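Local coordinates for protein RNA-dependent RNA Polymerase (Bombyx mori cytoplasmic polyhedrosis virus, PDB 6TZ0) that catalyses RNA-templated RNA synthesis, making plus strands in conservative transcription and minus strands in genome replication of a double-stranded RNA virus, at residues 1020-1025 / 1179-1184; 1025-1030 / 1161-1166. One frame throughout, in Å; residues are numbered along the deposited sequence.

In the fold
Both interactions belong to one small mixed sheet in the C-terminal part of the polymerase. Its strand order is 1022-1027, 1196-1202, 1162-1163. Interaction 1 joins the first edge strand to helix 1174-1188, which packs on the sheet. Interaction 2 joins the two edge strands to each other across strand 1196-1202. Their centres lie about 12 Å apart, and they share Glu1025. The two meet at Val1162: its CG1 lies 3.7 Å from Phe1024 CE1, and its CG2 lies 3.7 Å from Ser1182 CB. Interaction 1 is buried and aromatic, whereas interaction 2 is a salt bridge at the surface. Both are remote from the metal- and nucleotide-binding residues.

Interaction 1 (1020-1025 / 1179-1184); sequences HLYEFE and NIFSYL
Tyr1022 of strand 1022-1025 and Phe1181 of helix 1179-1184 carry the contact as a face-to-face stack. The ring centroids are 3.8 Å apart and the planes differ by 8°. Phe1181 CG sits over the centre of the tyrosine ring, while Tyr1022 CE1 lies toward the rim of the phenylalanine, 3.5 Å from Phe1181 CD1. Phe1181 CB adds a CH-pi contact, 4.0 Å from the centroid of the Tyr1022 ring. The tyrosine CG stands between its backbone N and carbonyl carbon (chi1 62°), which swings the ring over the helix side chain.

Phe1024 makes the van der Waals part. Its CZ meets the helix backbone, 3.6 Å from Ser1182 CA and 3.8 Å from Phe1181 O. Its ring also stacks on His1185.

No hydrogen bond crosses between the segments. Ser1182 OG bonds to Asn1179 O at 2.8 Å, from above the carbonyl plane, within its own helix. Tyr1022 OH bonds to Tyr1139 OH, and Arg873 makes a cation-pi contact with the Tyr1022 ring. Here a helix packs on an edge strand of the small C-terminal mixed sheet. The strand is thus held to the helix by dispersion and pi contacts, with the buried tyrosine hydroxyl satisfied from outside.

Interaction 2 (1025-1030 / 1161-1166); sequences EVEDVT and LVRIPP
Glu1027 and Arg1163 face each other from two strands that do not pair directly, with their CA atoms 9.4 Å apart. Strand 1196-1202 lies between them. Glu1027 exchanges backbone hydrogen bonds with Arg1197 on one side of it, and Arg1163 with Leu1198 on the other. The chain turns a corner at Asp1028, just after the glutamate.

The contact between the segments is a single salt bridge. Arg1163 approaches side-on and gives two N-H groups to one oxygen. NE reaches Glu1027 OE2 at 2.8 Å, with an N-H...O angle of 153°. NH2 reaches the same Glu1027 OE2 at 3.0 Å, and this bond is more bent. The NE bond uses the syn lone pair of OE2, while NH2 meets that oxygen nearly along its C-O axis. OE2 lies close to the guanidinium plane, at its edge. The carboxylate is turned only 19° from that plane, so the two flat groups are nearly coplanar.

The side chains themselves cross at about a right angle. The glutamate is extended beyond CG and spans the gap. The arginine starts with CG anti to its own N, then bends at chi3 (68°), which turns its NE and NH2 edge to the carboxylate.

The other carboxylate oxygen, Glu1027 OE1, forms a salt bridge with NE of Arg1197 on the middle strand. One carboxylate is therefore shared by two arginines, one to each oxygen. This would probably stabilise its negative charge and limit its rotation.

These are two linked salt bridges on a three-stranded mixed sheet, in which the Glu1027 carboxylate of one edge strand ties to Arg1163 of the other and to Arg1197 of the middle strand, with helix 1174-1188 packed against the sheet.

Interaction 1 (1020-1025 / 1179-1184)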
loop_
_atom_site.group_PDB
_atom_site.type_symbol
_atom_site.label_atom_id
_atom_site.label_comp_id
_atom_site.label_asym_id
_atom_site.label_seq_id
_atom_site.Cartn_x
_atom_site.Cartn_y
_atom_site.Cartn_z
ATOM N N HIS A 1020 21.053 4.245 40.418
ATOM C CA HIS A 1020 21.849 5.145 39.599
ATOM C C HIS A 1020 23.198 5.469 40.220
ATOM O O HIS A 1020 24.056 6.022 39.530
ATOM C CB HIS A 1020 21.111 6.460 39.336
ATOM C CG HIS A 1020 19.831 6.301 38.579
ATOM N ND1 HIS A 1020 18.604 6.264 39.200
ATOM C CD2 HIS A 1020 19.587 6.134 37.259
ATOM C CE1 HIS A 1020 17.656 6.105 38.296
ATOM N NE2 HIS A 1020 18.226 6.021 37.108
ATOM N N LEU A 1021 23.419 5.118 41.485
ATOM C CA LEU A 1021 24.602 5.574 42.210
ATOM C C LEU A 1021 25.759 4.599 41.996
ATOM O O LEU A 1021 26.073 3.749 42.827
ATOM C CB LEU A 1021 24.277 5.748 43.686
ATOM C CG LEU A 1021 23.127 6.717 43.949
ATOM C CD1 LEU A 1021 22.861 6.882 45.427
ATOM C CD2 LEU A 1021 23.413 8.039 43.315
ATOM N N TYR A 1022 26.400 4.744 40.840
ATOM C CA TYR A 1022 27.554 3.936 40.486
ATOM C C TYR A 1022 28.497 4.763 39.629
ATOM O O TYR A 1022 28.063 5.593 38.830
ATOM C CB TYR A 1022 27.138 2.647 39.761
ATOM C CG TYR A 1022 26.415 2.820 38.447
ATOM C CD1 TYR A 1022 25.040 2.943 38.402
ATOM C CD2 TYR A 1022 27.106 2.808 37.248
ATOM C CE1 TYR A 1022 24.376 3.088 37.206
ATOM C CE2 TYR A 1022 26.455 2.956 36.052
ATOM C CZ TYR A 1022 25.094 3.088 36.036
ATOM O OH TYR A 1022 24.455 3.229 34.832
ATOM N N GLU A 1023 29.796 4.531 39.799
ATOM C CA GLU A 1023 30.808 5.255 39.048
ATOM C C GLU A 1023 31.923 4.327 38.597
ATOM O O GLU A 1023 31.988 3.157 38.974
ATOM C CB GLU A 1023 31.383 6.429 39.845
ATOM C CG GLU A 1023 30.549 7.674 39.711
ATOM C CD GLU A 1023 30.621 8.233 38.298
ATOM O OE1 GLU A 1023 31.705 8.144 37.681
ATOM O OE2 GLU A 1023 29.599 8.734 37.791
ATOM N N PHE A 1024 32.806 4.883 37.773
ATOM C CA PHE A 1024 33.831 4.131 37.067
ATOM C C PHE A 1024 35.134 4.902 37.139
ATOM O O PHE A 1024 35.209 6.039 36.667
ATOM C CB PHE A 1024 33.430 3.899 35.608
ATOM C CG PHE A 1024 32.300 2.942 35.442
ATOM C CD1 PHE A 1024 32.533 1.582 35.382
ATOM C CD2 PHE A 1024 30.996 3.398 35.391
ATOM C CE1 PHE A 1024 31.488 0.698 35.240
ATOM C CE2 PHE A 1024 29.950 2.519 35.257
ATOM C CZ PHE A 1024 30.194 1.170 35.182
ATOM N N GLU A 1025 36.153 4.284 37.716
ATOM C CA GLU A 1025 37.463 4.895 37.838
ATOM C C GLU A 1025 38.380 4.356 36.753
ATOM O O GLU A 1025 38.247 3.211 36.319
ATOM C CB GLU A 1025 38.058 4.635 39.220
ATOM C CG GLU A 1025 37.270 5.278 40.334
ATOM C CD GLU A 1025 37.876 5.027 41.692
ATOM O OE1 GLU A 1025 38.857 4.259 41.771
ATOM O OE2 GLU A 1025 37.373 5.595 42.683
ATOM N N ASN A 1179 26.716 -5.658 34.381
ATOM C CA ASN A 1179 27.061 -5.654 32.961
ATOM C C ASN A 1179 26.326 -4.553 32.214
ATOM O O ASN A 1179 26.894 -3.911 31.327
ATOM C CB ASN A 1179 26.742 -7.008 32.331
ATOM C CG ASN A 1179 27.688 -8.091 32.768
ATOM O OD1 ASN A 1179 28.879 -7.854 32.933
ATOM N ND2 ASN A 1179 27.168 -9.295 32.931
ATOM N N ILE A 1180 25.063 -4.318 32.569
ATOM C CA ILE A 1180 24.300 -3.225 31.973
ATOM C C ILE A 1180 24.877 -1.876 32.378
ATOM O O ILE A 1180 24.979 -0.960 31.548
ATOM C CB ILE A 1180 22.811 -3.367 32.345
ATOM C CG1 ILE A 1180 22.189 -4.507 31.541
ATOM C CG2 ILE A 1180 22.039 -2.076 32.168
ATOM C CD1 ILE A 1180 20.808 -4.848 31.947
ATOM N N PHE A 1181 25.277 -1.742 33.653
ATOM C CA PHE A 1181 25.952 -0.531 34.133
ATOM C C PHE A 1181 27.190 -0.212 33.309
ATOM O O PHE A 1181 27.328 0.896 32.767
ATOM C CB PHE A 1181 26.369 -0.687 35.596
ATOM C CG PHE A 1181 25.246 -0.605 36.579
ATOM C CD1 PHE A 1181 23.969 -0.246 36.193
ATOM C CD2 PHE A 1181 25.496 -0.842 37.918
ATOM C CE1 PHE A 1181 22.958 -0.162 37.117
ATOM C CE2 PHE A 1181 24.494 -0.751 38.845
ATOM C CZ PHE A 1181 23.223 -0.402 38.444
ATOM N N SER A 1182 28.072 -1.200 33.165
ATOM C CA SER A 1182 29.305 -1.015 32.411
ATOM C C SER A 1182 29.037 -0.760 30.930
ATOM O O SER A 1182 29.676 0.105 30.324
ATOM C CB SER A 1182 30.193 -2.237 32.603
ATOM O OG SER A 1182 29.565 -3.385 32.077
ATOM N N TYR A 1183 28.059 -1.458 30.351
ATOM C CA TYR A 1183 27.771 -1.341 28.922
ATOM C C TYR A 1183 27.223 0.034 28.569
ATOM O O TYR A 1183 27.687 0.673 27.613
ATOM C CB TYR A 1183 26.783 -2.436 28.526
ATOM C CG TYR A 1183 26.318 -2.412 27.094
ATOM C CD1 TYR A 1183 27.168 -2.776 26.065
ATOM C CD2 TYR A 1183 25.011 -2.082 26.780
ATOM C CE1 TYR A 1183 26.742 -2.776 24.765
ATOM C CE2 TYR A 1183 24.575 -2.078 25.484
ATOM C CZ TYR A 1183 25.445 -2.427 24.481
ATOM O OH TYR A 1183 25.014 -2.427 23.180
ATOM N N LEU A 1184 26.244 0.506 29.338
ATOM C CA LEU A 1184 25.668 1.820 29.089
ATOM C C LEU A 1184 26.652 2.941 29.387
ATOM O O LEU A 1184 26.635 3.963 28.693
ATOM C CB LEU A 1184 24.389 1.987 29.906
ATOM C CG LEU A 1184 23.046 1.567 29.307
ATOM C CD1 LEU A 1184 22.952 0.099 29.015
ATOM C CD2 LEU A 1184 21.993 1.920 30.303
#

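Interaction 2 (1025-1030 / 1161-1166)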
loop_
_atom_site.group_PDB
_atom_site.type_symbol
_atom_site.label_atom_id
_atom_site.label_comp_id
_atom_site.label_asym_id
_atom_site.label_seq_id
_atom_site.Cartn_x
_atom_site.Cartn_y
_atom_site.Cartn_z
ATOM N N GLU A 1025 36.153 4.284 37.716
ATOM C CA GLU A 1025 37.463 4.895 37.838
ATOM C C GLU A 1025 38.380 4.356 36.753
ATOM O O GLU A 1025 38.247 3.211 36.319
ATOM C CB GLU A 1025 38.058 4.635 39.220
ATOM C CG GLU A 1025 37.270 5.278 40.334
ATOM C CD GLU A 1025 37.876 5.027 41.692
ATOM O OE1 GLU A 1025 38.857 4.259 41.771
ATOM O OE2 GLU A 1025 37.373 5.595 42.683
ATOM N N VAL A 1026 39.318 5.187 36.324
ATOM C CA VAL A 1026 40.185 4.860 35.203
ATOM C C VAL A 1026 41.490 4.286 35.737
ATOM O O VAL A 1026 42.206 4.946 36.496
ATOM C CB VAL A 1026 40.442 6.094 34.328
ATOM C CG1 VAL A 1026 41.411 5.762 33.215
ATOM C CG2 VAL A 1026 39.136 6.615 33.769
ATOM N N GLU A 1027 41.796 3.058 35.341
ATOM C CA GLU A 1027 43.062 2.425 35.665
ATOM C C GLU A 1027 44.086 2.723 34.578
ATOM O O GLU A 1027 43.754 3.168 33.481
ATOM C CB GLU A 1027 42.878 0.918 35.822
ATOM C CG GLU A 1027 42.070 0.500 37.033
ATOM C CD GLU A 1027 41.861 -1.000 37.091
ATOM O OE1 GLU A 1027 42.170 -1.677 36.092
ATOM O OE2 GLU A 1027 41.412 -1.508 38.137
ATOM N N ASP A 1028 45.352 2.467 34.892
ATOM C CA ASP A 1028 46.439 2.662 33.946
ATOM C C ASP A 1028 46.705 1.431 33.084
ATOM O O ASP A 1028 47.692 1.405 32.342
ATOM C CB ASP A 1028 47.706 3.089 34.687
ATOM C CG ASP A 1028 48.060 2.152 35.819
ATOM O OD1 ASP A 1028 47.260 1.243 36.121
ATOM O OD2 ASP A 1028 49.148 2.320 36.407
ATOM N N VAL A 1029 45.843 0.423 33.157
ATOM C CA VAL A 1029 45.936 -0.767 32.324
ATOM C C VAL A 1029 45.162 -0.504 31.042
ATOM O O VAL A 1029 43.974 -0.168 31.085
ATOM C CB VAL A 1029 45.392 -2.003 33.056
ATOM C CG1 VAL A 1029 45.379 -3.204 32.136
ATOM C CG2 VAL A 1029 46.219 -2.289 34.288
ATOM N N THR A 1030 45.831 -0.646 29.901
ATOM C CA THR A 1030 45.187 -0.488 28.606
ATOM C C THR A 1030 44.554 -1.808 28.196
ATOM O O THR A 1030 45.202 -2.855 28.254
ATOM C CB THR A 1030 46.186 -0.034 27.543
ATOM O OG1 THR A 1030 47.196 -1.033 27.380
ATOM C CG2 THR A 1030 46.840 1.264 27.951
ATOM N N LEU A 1161 35.861 -5.356 29.933
ATOM C CA LEU A 1161 36.436 -4.020 29.944
ATOM C C LEU A 1161 36.482 -3.380 31.322
ATOM O O LEU A 1161 37.242 -2.427 31.512
ATOM C CB LEU A 1161 35.638 -3.110 29.006
ATOM C CG LEU A 1161 35.735 -3.427 27.520
ATOM C CD1 LEU A 1161 34.726 -2.614 26.750
ATOM C CD2 LEU A 1161 37.131 -3.112 27.041
ATOM N N VAL A 1162 35.688 -3.864 32.274
ATOM C CA VAL A 1162 35.513 -3.224 33.571
ATOM C C VAL A 1162 35.819 -4.242 34.661
ATOM O O VAL A 1162 35.275 -5.352 34.649
ATOM C CB VAL A 1162 34.087 -2.659 33.731
ATOM C CG1 VAL A 1162 33.875 -2.103 35.127
ATOM C CG2 VAL A 1162 33.827 -1.578 32.700
ATOM N N ARG A 1163 36.685 -3.865 35.599
ATOM C CA ARG A 1163 37.019 -4.714 36.733
ATOM C C ARG A 1163 36.052 -4.434 37.874
ATOM O O ARG A 1163 36.067 -3.345 38.454
ATOM C CB ARG A 1163 38.462 -4.483 37.176
ATOM C CG ARG A 1163 38.894 -5.396 38.299
ATOM C CD ARG A 1163 40.376 -5.268 38.613
ATOM N NE ARG A 1163 40.750 -3.983 39.195
ATOM C CZ ARG A 1163 40.680 -3.701 40.493
ATOM N NH1 ARG A 1163 40.240 -4.610 41.348
ATOM N NH2 ARG A 1163 41.054 -2.507 40.933
ATOM N N ILE A 1164 35.217 -5.410 38.191
ATOM C CA ILE A 1164 34.237 -5.312 39.268
ATOM C C ILE A 1164 34.727 -6.173 40.423
ATOM O O ILE A 1164 34.986 -7.363 40.220
ATOM C CB ILE A 1164 32.841 -5.764 38.809
ATOM C CG1 ILE A 1164 32.343 -4.865 37.684
ATOM C CG2 ILE A 1164 31.869 -5.745 39.967
ATOM C CD1 ILE A 1164 31.163 -5.421 36.953
ATOM N N PRO A 1165 34.894 -5.617 41.622
ATOM C CA PRO A 1165 35.343 -6.416 42.771
ATOM C C PRO A 1165 34.296 -7.433 43.184
ATOM O O PRO A 1165 33.092 -7.138 43.171
ATOM C CB PRO A 1165 35.556 -5.363 43.866
ATOM C CG PRO A 1165 35.792 -4.106 43.125
ATOM C CD PRO A 1165 34.912 -4.179 41.922
ATOM N N PRO A 1166 34.718 -8.645 43.560
ATOM C CA PRO A 1166 33.750 -9.733 43.781
ATOM C C PRO A 1166 32.951 -9.620 45.066
ATOM O O PRO A 1166 32.023 -10.412 45.258
ATOM C CB PRO A 1166 34.635 -10.982 43.798
ATOM C CG PRO A 1166 35.961 -10.488 44.238
ATOM C CD PRO A 1166 36.110 -9.114 43.670
#